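Local coordinates for exodeoxyribonuclease 10 (Escherichia coli, PDB 4FZY), which degrades single- and double-stranded DNA from the 3' end toward the 5' end, using magnesium as its cofactor, at residues R104-G109 against M151-W156; I4-T9 against S83-V88; P32-V37 against R135-C140. All coordinates share one frame; numbering follows the deposited sequence.

Contact 1. Residues R104-G109 against M151-W156; sequences RRLWPG and MNTSGW
Leu106 packs its isobutyl group against Thr153, Ser154 and Trp156. CD1 lies 3.9 Å from Ser154 CB and 4.2 Å from Trp156 CH2, while CD2 lies between Ser154 CB and Thr153 CB. With CG anti to the backbone N (chi1 -170°), the branch reaches out across the gap; the leucine and the Trp156 side chain run past one another head to tail. Trp156 extends its six-membered ring the other way, and its far corner, CH2, also meets Arg105 CG at 3.8 Å. The first torsion of that arginine (chi1 167°) sets CG on the indole, and the bends beyond, at chi2 and chi3, turn the guanidinium, whose plane stands 76° from the ring. What meets here are the C-terminal ends of two helices, 99-106 and 137-154, at the surface of the protein, with Met161 and Ile164 of helix 158-165 also packing on Trp156. An ST turn spans Ser154 to Trp156, with Gly155, of positive phi, in its middle: Trp156 N donates to Ser154 OG at 3.2 Å. The same OG bonds to Ile150 O, so the hydroxyl is tied both back into the helix and forward to the turn. Ser154 CB in turn sits 3.4 Å above one indole face of Trp156, toward its rim. On the other flank, Trp107 brings CZ2 within 4.1 Å of Thr153 OG1, which approaches at the ring edge, near its plane; that hydroxyl is hydrogen-bonded to Asp149 O. Leu106 CG lies over one face of the Trp107 ring, toward the rim.

Contact 2. Residues I4-T9 against S83-V88; sequences IIDTET and SFDRRV. With NA (sodium ion), chain F; NA (sodium ion), chain E; nucleotides of chain A.
Phe84 meets Thr9 and Thr7 at its ring edge, reaching from helix 83-88 to strand 4-9 with the ring wedged between protein and DNA. Its CB lies near C1' of DA11 of chain A, and CG, anti to the backbone N (chi1 179°), starts a ring with DA11 C2' over the centre of one face, 3.5 Å above the plane. CD1, CD2 and CE1 stay against that sugar. Farther out, CE2 meets C5' of DG12 of chain A and, at the ring edge, Thr9 CG2 at 3.7 Å; CZ also faces Thr9 CG2 and ends 3.5 Å from DG12 O4'. Val88 CG1 lies over the opposite face, toward the rim, and Val88 CG2 packs on Thr7 CG2. This is the two-metal centre of a DEDDh exonuclease in the RNase H-like fold, here holding sodium ions. Asp6 bridges them: OD1 binds the chain E ion at 2.2 Å and OD2 the chain F ion at 2.6 Å, and OP1 of DG12 binds both. Glu8 OE2 joins the chain F ion, which Asp139 completes, while Glu8 OE1 accepts from DG12 O3' at 2.5 Å. Thr9 N donates to that same O3', so the terminal hydroxyl is gripped twice. Asp85 has no direct metal bond: its OD1 accepts from a water, 2.4 Å away, that binds the chain E ion, and its OD2 lies against Thr7 CG2.

Contact 3. Residues P32-V37 against R135-C140; sequences PMSHLV and RALYDC. With NA (sodium ion), chain F.
Pro32 opens the contact with its CB 4.3 Å from Leu137 CD1, an apolar touch at the exposed end of the segment. Next comes Met33, whose side chain turns away and packs on Ser21 and Arg3; its carbonyl O faces the same Leu137 methyl at 3.9 Å. Ser34 then points at the helix, its CB 4.0 Å from Leu137 CB and its OG 3.6 Å from Leu137 CD2. Leu137 can meet all three residues because chi1 (-168°) carries CG out to the strand, and chi2 (52°) turns CD1 toward Pro32 and Met33 O and CD2 toward Ser34. Strand 28-36 is an outermost strand of the five-stranded sheet in the RNase H-like fold, and helix 137-154 begins here with Ala136 at its N-cap position. Within the first turn, Asp139 OD2 binds the chain F sodium ion at 2.1 Å, a site completed by Asp6, Glu8 and a DNA phosphate; its OD1 takes hydrogen bonds from His134 N and His133 ND1. Farther along the strand, Leu36 crosses Arg135 at about a right angle and lays CD2 3.6 Å from NH2, while NE of that arginine makes a salt bridge to Glu18.

Contacts 2 and 3 are neighbours, their centres about 11 Å apart, and both reach the mixed sheet: contact 2 from its middle strand, 2-9, and contact 3 from its outermost strand, 28-36. They touch where Glu8 OE2 meets Ala136 N, a probable hydrogen bond, and share the chain F sodium ion, so residues far apart in sequence are brought into one metal site. The centre of contact 1 is about 22 Å from that of contact 2 and about 26 Å from that of contact 3, across the chain's centre from the latter, yet helix 137-154 runs between contacts 3 and 1. Along the chain, contact 2 closes before contact 1 opens, whereas contact 3 interleaves with both.

Contact 1. Residues R104-G109 against M151-W156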
# COMPACT_ATOMS: atom_id res chain seq x y z
N ARG B 104 -11.73 9.12 4.05
CA ARG B 104 -10.82 8.75 2.99
C ARG B 104 -11.54 8.63 1.67
O ARG B 104 -10.97 8.95 0.63
CB ARG B 104 -10.16 7.41 3.30
CG ARG B 104 -8.95 7.51 4.21
CD ARG B 104 -8.25 6.16 4.29
NE ARG B 104 -6.96 6.20 3.61
CZ ARG B 104 -5.80 6.44 4.22
NH1 ARG B 104 -5.77 6.65 5.54
NH2 ARG B 104 -4.67 6.45 3.53
N ARG B 105 -12.72 8.01 1.68
CA ARG B 105 -13.45 7.78 0.45
C ARG B 105 -14.12 9.05 -0.06
O ARG B 105 -14.22 9.28 -1.26
CB ARG B 105 -14.49 6.68 0.63
CG ARG B 105 -15.49 6.60 -0.51
CD ARG B 105 -14.99 5.70 -1.61
NE ARG B 105 -15.03 4.31 -1.18
CZ ARG B 105 -16.02 3.47 -1.47
NH1 ARG B 105 -16.99 3.85 -2.29
NH2 ARG B 105 -16.00 2.23 -0.98
N LEU B 106 -14.62 9.85 0.86
CA LEU B 106 -15.36 11.06 0.49
C LEU B 106 -14.39 12.16 0.01
O LEU B 106 -14.68 12.88 -0.94
CB LEU B 106 -16.21 11.54 1.67
CG LEU B 106 -17.24 12.64 1.46
CD1 LEU B 106 -18.16 12.27 0.31
CD2 LEU B 106 -18.03 12.84 2.74
N TRP B 107 -13.24 12.27 0.68
CA TRP B 107 -12.27 13.31 0.38
C TRP B 107 -10.87 12.72 0.29
O TRP B 107 -10.11 12.78 1.26
CB TRP B 107 -12.30 14.38 1.46
CG TRP B 107 -13.66 14.96 1.71
CD1 TRP B 107 -14.42 15.68 0.83
CD2 TRP B 107 -14.40 14.95 2.96
NE1 TRP B 107 -15.58 16.10 1.43
CE2 TRP B 107 -15.61 15.65 2.73
CE3 TRP B 107 -14.16 14.42 4.23
CZ2 TRP B 107 -16.58 15.82 3.73
CZ3 TRP B 107 -15.14 14.59 5.22
CH2 TRP B 107 -16.33 15.28 4.96
N PRO B 108 -10.52 12.15 -0.87
CA PRO B 108 -9.17 11.63 -1.07
C PRO B 108 -8.17 12.76 -1.09
O PRO B 108 -8.54 13.92 -1.33
CB PRO B 108 -9.23 10.97 -2.44
CG PRO B 108 -10.29 11.70 -3.17
CD PRO B 108 -11.27 12.22 -2.14
N GLY B 109 -6.92 12.43 -0.73
CA GLY B 109 -5.81 13.36 -0.83
C GLY B 109 -5.68 14.37 0.30
O GLY B 109 -5.12 15.43 0.10
N MET B 151 -22.29 12.82 6.63
CA MET B 151 -23.60 12.35 6.23
C MET B 151 -24.33 13.41 5.41
O MET B 151 -24.95 13.11 4.40
CB MET B 151 -24.43 11.98 7.46
CG MET B 151 -24.33 10.52 7.83
SD MET B 151 -24.76 10.21 9.55
CE MET B 151 -26.53 9.88 9.41
N ASN B 152 -24.25 14.64 5.87
CA ASN B 152 -24.81 15.75 5.12
C ASN B 152 -24.18 15.87 3.74
O ASN B 152 -24.87 16.10 2.74
CB ASN B 152 -24.66 17.05 5.90
CG ASN B 152 -25.54 17.08 7.13
OD1 ASN B 152 -26.50 16.30 7.24
ND2 ASN B 152 -25.21 17.97 8.08
N THR B 153 -22.87 15.67 3.68
CA THR B 153 -22.13 15.85 2.45
C THR B 153 -22.33 14.70 1.46
O THR B 153 -22.42 14.92 0.26
CB THR B 153 -20.65 16.06 2.71
OG1 THR B 153 -20.49 17.12 3.66
CG2 THR B 153 -19.94 16.42 1.42
N SER B 154 -22.41 13.47 1.97
CA SER B 154 -22.52 12.31 1.10
C SER B 154 -23.97 11.83 0.94
O SER B 154 -24.29 11.13 -0.02
CB SER B 154 -21.64 11.16 1.61
OG SER B 154 -22.11 10.72 2.88
N GLY B 155 -24.80 12.14 1.93
CA GLY B 155 -26.11 11.55 2.04
C GLY B 155 -26.13 10.04 2.24
O GLY B 155 -27.19 9.43 2.13
N TRP B 156 -24.98 9.45 2.55
CA TRP B 156 -24.90 8.00 2.81
C TRP B 156 -25.80 7.58 3.96
O TRP B 156 -25.85 8.23 5.00
CB TRP B 156 -23.46 7.59 3.12
CG TRP B 156 -22.60 7.50 1.91
CD1 TRP B 156 -22.99 7.13 0.66
CD2 TRP B 156 -21.20 7.79 1.82
NE1 TRP B 156 -21.92 7.19 -0.21
CE2 TRP B 156 -20.81 7.58 0.48
CE3 TRP B 156 -20.23 8.20 2.75
CZ2 TRP B 156 -19.50 7.76 0.05
CZ3 TRP B 156 -18.93 8.39 2.31
CH2 TRP B 156 -18.58 8.18 0.96

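Contact 2. Residues I4-T9 against S83-V88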
# COMPACT_ATOMS: atom_id res chain seq x y z
N ILE B 4 -21.54 7.01 18.78
CA ILE B 4 -20.13 7.29 18.64
C ILE B 4 -19.39 6.77 19.87
O ILE B 4 -19.77 7.08 21.00
CB ILE B 4 -19.90 8.79 18.50
CG1 ILE B 4 -20.18 9.24 17.06
CG2 ILE B 4 -18.49 9.14 18.89
CD1 ILE B 4 -21.65 9.37 16.71
N ILE B 5 -18.37 5.96 19.66
CA ILE B 5 -17.62 5.36 20.75
C ILE B 5 -16.17 5.83 20.69
O ILE B 5 -15.57 5.84 19.64
CB ILE B 5 -17.65 3.81 20.65
CG1 ILE B 5 -18.90 3.27 21.32
CG2 ILE B 5 -16.49 3.20 21.42
CD1 ILE B 5 -18.64 2.71 22.74
N ASP B 6 -15.61 6.20 21.84
CA ASP B 6 -14.20 6.53 21.91
C ASP B 6 -13.57 6.10 23.23
O ASP B 6 -14.24 6.08 24.26
CB ASP B 6 -13.97 8.02 21.69
CG ASP B 6 -12.50 8.37 21.50
OD1 ASP B 6 -11.79 7.63 20.78
OD2 ASP B 6 -12.04 9.39 22.09
N THR B 7 -12.26 5.88 23.20
CA THR B 7 -11.57 5.13 24.23
C THR B 7 -10.13 5.68 24.46
O THR B 7 -9.40 5.93 23.51
CB THR B 7 -11.58 3.62 23.88
OG1 THR B 7 -11.30 2.83 25.04
CG2 THR B 7 -10.58 3.29 22.81
N GLU B 8 -9.81 6.06 25.70
CA GLU B 8 -8.40 6.38 26.04
C GLU B 8 -7.72 5.15 26.68
O GLU B 8 -8.32 4.45 27.49
CB GLU B 8 -8.31 7.61 26.98
CG GLU B 8 -8.99 8.91 26.48
CD GLU B 8 -8.71 9.27 25.00
OE1 GLU B 8 -7.61 8.97 24.50
OE2 GLU B 8 -9.59 9.89 24.36
N THR B 9 -6.47 4.88 26.29
CA THR B 9 -5.81 3.62 26.62
C THR B 9 -4.43 3.83 27.26
O THR B 9 -3.96 4.96 27.40
CB THR B 9 -5.61 2.75 25.37
OG1 THR B 9 -4.52 3.28 24.60
CG2 THR B 9 -6.87 2.69 24.50
N SER B 83 -11.34 0.03 13.89
CA SER B 83 -10.31 -0.98 14.06
C SER B 83 -9.65 -0.97 15.45
O SER B 83 -9.40 -2.02 16.04
CB SER B 83 -9.22 -0.75 13.01
OG SER B 83 -9.04 -1.90 12.25
N PHE B 84 -9.25 0.21 15.90
CA PHE B 84 -8.50 0.32 17.14
C PHE B 84 -9.41 0.05 18.33
O PHE B 84 -9.15 -0.88 19.10
CB PHE B 84 -7.85 1.70 17.25
CG PHE B 84 -7.07 1.91 18.53
CD1 PHE B 84 -5.74 1.52 18.62
CD2 PHE B 84 -7.67 2.48 19.63
CE1 PHE B 84 -5.04 1.70 19.80
CE2 PHE B 84 -6.97 2.69 20.79
CZ PHE B 84 -5.65 2.31 20.88
N ASP B 85 -10.47 0.84 18.46
CA ASP B 85 -11.42 0.73 19.57
C ASP B 85 -12.00 -0.68 19.65
O ASP B 85 -12.01 -1.30 20.72
CB ASP B 85 -12.56 1.75 19.40
CG ASP B 85 -12.05 3.19 19.30
OD1 ASP B 85 -11.60 3.58 18.21
OD2 ASP B 85 -12.12 3.93 20.29
N ARG B 86 -12.39 -1.20 18.50
CA ARG B 86 -12.88 -2.57 18.38
C ARG B 86 -11.90 -3.60 18.93
O ARG B 86 -12.31 -4.65 19.42
CB ARG B 86 -13.19 -2.87 16.91
CG ARG B 86 -13.98 -4.14 16.69
CD ARG B 86 -14.38 -4.31 15.21
NE ARG B 86 -15.53 -5.21 15.06
CZ ARG B 86 -15.45 -6.47 14.63
NH1 ARG B 86 -14.28 -7.00 14.27
NH2 ARG B 86 -16.55 -7.21 14.55
N ARG B 87 -10.61 -3.32 18.82
CA ARG B 87 -9.60 -4.29 19.23
C ARG B 87 -9.33 -4.25 20.72
O ARG B 87 -9.03 -5.28 21.34
CB ARG B 87 -8.31 -4.06 18.46
CG ARG B 87 -7.46 -5.31 18.33
CD ARG B 87 -6.28 -5.08 17.39
NE ARG B 87 -5.34 -4.12 17.97
CZ ARG B 87 -5.06 -2.94 17.43
NH1 ARG B 87 -5.57 -2.60 16.24
NH2 ARG B 87 -4.22 -2.12 18.05
N VAL B 88 -9.39 -3.06 21.31
CA VAL B 88 -8.95 -2.88 22.68
C VAL B 88 -10.14 -2.98 23.66
O VAL B 88 -9.95 -3.13 24.86
CB VAL B 88 -8.26 -1.52 22.85
CG1 VAL B 88 -7.13 -1.40 21.87
CG2 VAL B 88 -9.25 -0.38 22.63
NA NA F . -9.52 9.97 21.72
NA NA E . -10.00 6.92 19.68
P DG A 12 -7.08 8.17 19.84
OP1 DG A 12 -8.38 8.56 20.43
OP2 DG A 12 -6.30 9.17 19.09
O5' DG A 12 -6.15 7.55 20.99
C5' DG A 12 -6.33 6.24 21.46
C4' DG A 12 -5.37 5.92 22.59
O4' DG A 12 -4.22 5.24 22.04
C3' DG A 12 -4.80 7.11 23.35
O3' DG A 12 -5.62 7.44 24.47
C2' DG A 12 -3.47 6.58 23.83
C1' DG A 12 -3.05 5.70 22.67
N9 DG A 12 -2.26 6.41 21.67
C8 DG A 12 -2.73 7.30 20.74
N7 DG A 12 -1.79 7.74 19.94
C5 DG A 12 -0.64 7.10 20.38
C6 DG A 12 0.69 7.19 19.91
O6 DG A 12 1.12 7.88 18.97
N1 DG A 12 1.56 6.38 20.63
C2 DG A 12 1.18 5.58 21.67
N2 DG A 12 2.13 4.83 22.23
N3 DG A 12 -0.06 5.51 22.15
C4 DG A 12 -0.91 6.28 21.45
P DA A 11 -5.73 9.49 14.72
OP1 DA A 11 -6.86 10.45 14.78
OP2 DA A 11 -4.32 9.97 14.91
O5' DA A 11 -6.01 8.28 15.72
C5' DA A 11 -7.15 7.45 15.59
C4' DA A 11 -7.02 6.28 16.55
O4' DA A 11 -6.12 5.32 15.94
C3' DA A 11 -6.38 6.59 17.90
O3' DA A 11 -7.36 6.95 18.85
C2' DA A 11 -5.71 5.28 18.26
C1' DA A 11 -5.22 4.83 16.90
N9 DA A 11 -3.89 5.32 16.57
C8 DA A 11 -3.44 6.61 16.61
N7 DA A 11 -2.18 6.74 16.27
C5 DA A 11 -1.76 5.44 16.05
C6 DA A 11 -0.51 4.89 15.68
N6 DA A 11 0.59 5.63 15.46
N1 DA A 11 -0.44 3.56 15.52
C2 DA A 11 -1.55 2.82 15.73
N3 DA A 11 -2.78 3.22 16.06
C4 DA A 11 -2.81 4.55 16.20
O HOH W 1 -11.06 5.92 17.80
O HOH W 2 -10.07 8.55 18.17
O HOH W 3 -9.70 4.98 20.73

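Contact 3. Residues P32-V37 against R135-C140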
# COMPACT_ATOMS: atom_id res chain seq x y z
N PRO B 32 -24.98 11.75 26.21
CA PRO B 32 -23.55 11.59 26.44
C PRO B 32 -23.27 10.71 27.65
O PRO B 32 -23.91 10.88 28.69
CB PRO B 32 -23.08 13.01 26.72
CG PRO B 32 -24.33 13.76 27.13
CD PRO B 32 -25.38 13.17 26.28
N MET B 33 -22.35 9.76 27.51
CA MET B 33 -21.82 9.01 28.65
C MET B 33 -20.30 9.00 28.63
O MET B 33 -19.69 8.89 27.57
CB MET B 33 -22.30 7.57 28.63
CG MET B 33 -23.76 7.37 28.26
SD MET B 33 -24.13 5.60 28.36
CE MET B 33 -23.90 5.10 26.65
N SER B 34 -19.70 8.96 29.82
CA SER B 34 -18.27 8.65 29.94
C SER B 34 -17.91 8.07 31.30
O SER B 34 -18.46 8.47 32.31
CB SER B 34 -17.42 9.90 29.68
OG SER B 34 -17.62 10.87 30.70
N HIS B 35 -16.91 7.20 31.31
CA HIS B 35 -16.37 6.64 32.54
C HIS B 35 -14.85 6.63 32.50
O HIS B 35 -14.25 6.23 31.50
CB HIS B 35 -16.89 5.22 32.72
CG HIS B 35 -18.38 5.13 32.83
ND1 HIS B 35 -19.19 4.89 31.73
CD2 HIS B 35 -19.21 5.32 33.88
CE1 HIS B 35 -20.46 4.93 32.11
NE2 HIS B 35 -20.50 5.20 33.41
N LEU B 36 -14.23 7.05 33.59
CA LEU B 36 -12.85 6.69 33.85
C LEU B 36 -12.79 5.26 34.32
O LEU B 36 -13.70 4.80 35.01
CB LEU B 36 -12.24 7.62 34.90
CG LEU B 36 -11.88 9.03 34.45
CD1 LEU B 36 -11.60 9.89 35.68
CD2 LEU B 36 -10.64 8.97 33.52
N VAL B 37 -11.77 4.53 33.88
CA VAL B 37 -11.69 3.08 34.06
C VAL B 37 -10.31 2.72 34.58
O VAL B 37 -9.32 3.34 34.19
CB VAL B 37 -11.92 2.34 32.73
CG1 VAL B 37 -11.73 0.83 32.90
CG2 VAL B 37 -13.31 2.66 32.16
N ARG B 135 -9.56 13.27 25.25
CA ARG B 135 -10.34 12.82 26.40
C ARG B 135 -11.65 12.13 25.96
O ARG B 135 -12.72 12.71 26.09
CB ARG B 135 -10.69 14.02 27.27
CG ARG B 135 -9.90 14.14 28.59
CD ARG B 135 -9.25 12.84 29.03
NE ARG B 135 -9.97 12.26 30.17
CZ ARG B 135 -10.21 12.90 31.31
NH1 ARG B 135 -9.75 14.13 31.49
NH2 ARG B 135 -10.94 12.33 32.26
N ALA B 136 -11.58 10.89 25.49
CA ALA B 136 -12.79 10.12 25.15
C ALA B 136 -14.03 10.98 24.87
O ALA B 136 -14.40 11.19 23.71
CB ALA B 136 -13.08 9.12 26.23
N LEU B 137 -14.65 11.52 25.92
CA LEU B 137 -15.85 12.32 25.75
C LEU B 137 -15.63 13.54 24.84
O LEU B 137 -16.41 13.77 23.92
CB LEU B 137 -16.43 12.76 27.09
CG LEU B 137 -17.84 13.37 27.04
CD1 LEU B 137 -18.82 12.46 26.28
CD2 LEU B 137 -18.36 13.66 28.47
N TYR B 138 -14.57 14.28 25.09
CA TYR B 138 -14.22 15.41 24.24
C TYR B 138 -14.10 15.01 22.76
O TYR B 138 -14.49 15.76 21.87
CB TYR B 138 -12.90 16.01 24.71
CG TYR B 138 -12.51 17.28 24.02
CD1 TYR B 138 -11.87 17.26 22.79
CD2 TYR B 138 -12.68 18.51 24.65
CE1 TYR B 138 -11.45 18.45 22.18
CE2 TYR B 138 -12.26 19.68 24.06
CZ TYR B 138 -11.64 19.65 22.84
OH TYR B 138 -11.21 20.84 22.26
N ASP B 139 -13.50 13.84 22.51
CA ASP B 139 -13.22 13.41 21.15
C ASP B 139 -14.50 12.92 20.50
O ASP B 139 -14.70 13.07 19.29
CB ASP B 139 -12.18 12.29 21.15
CG ASP B 139 -10.76 12.81 21.29
OD1 ASP B 139 -10.58 14.04 21.47
OD2 ASP B 139 -9.80 12.00 21.23
N CYS B 140 -15.38 12.33 21.32
CA CYS B 140 -16.68 11.90 20.86
C CYS B 140 -17.40 13.02 20.13
O CYS B 140 -17.90 12.83 19.02
CB CYS B 140 -17.53 11.42 22.03
SG CYS B 140 -17.38 9.64 22.37
NA NA F . -9.52 9.97 21.72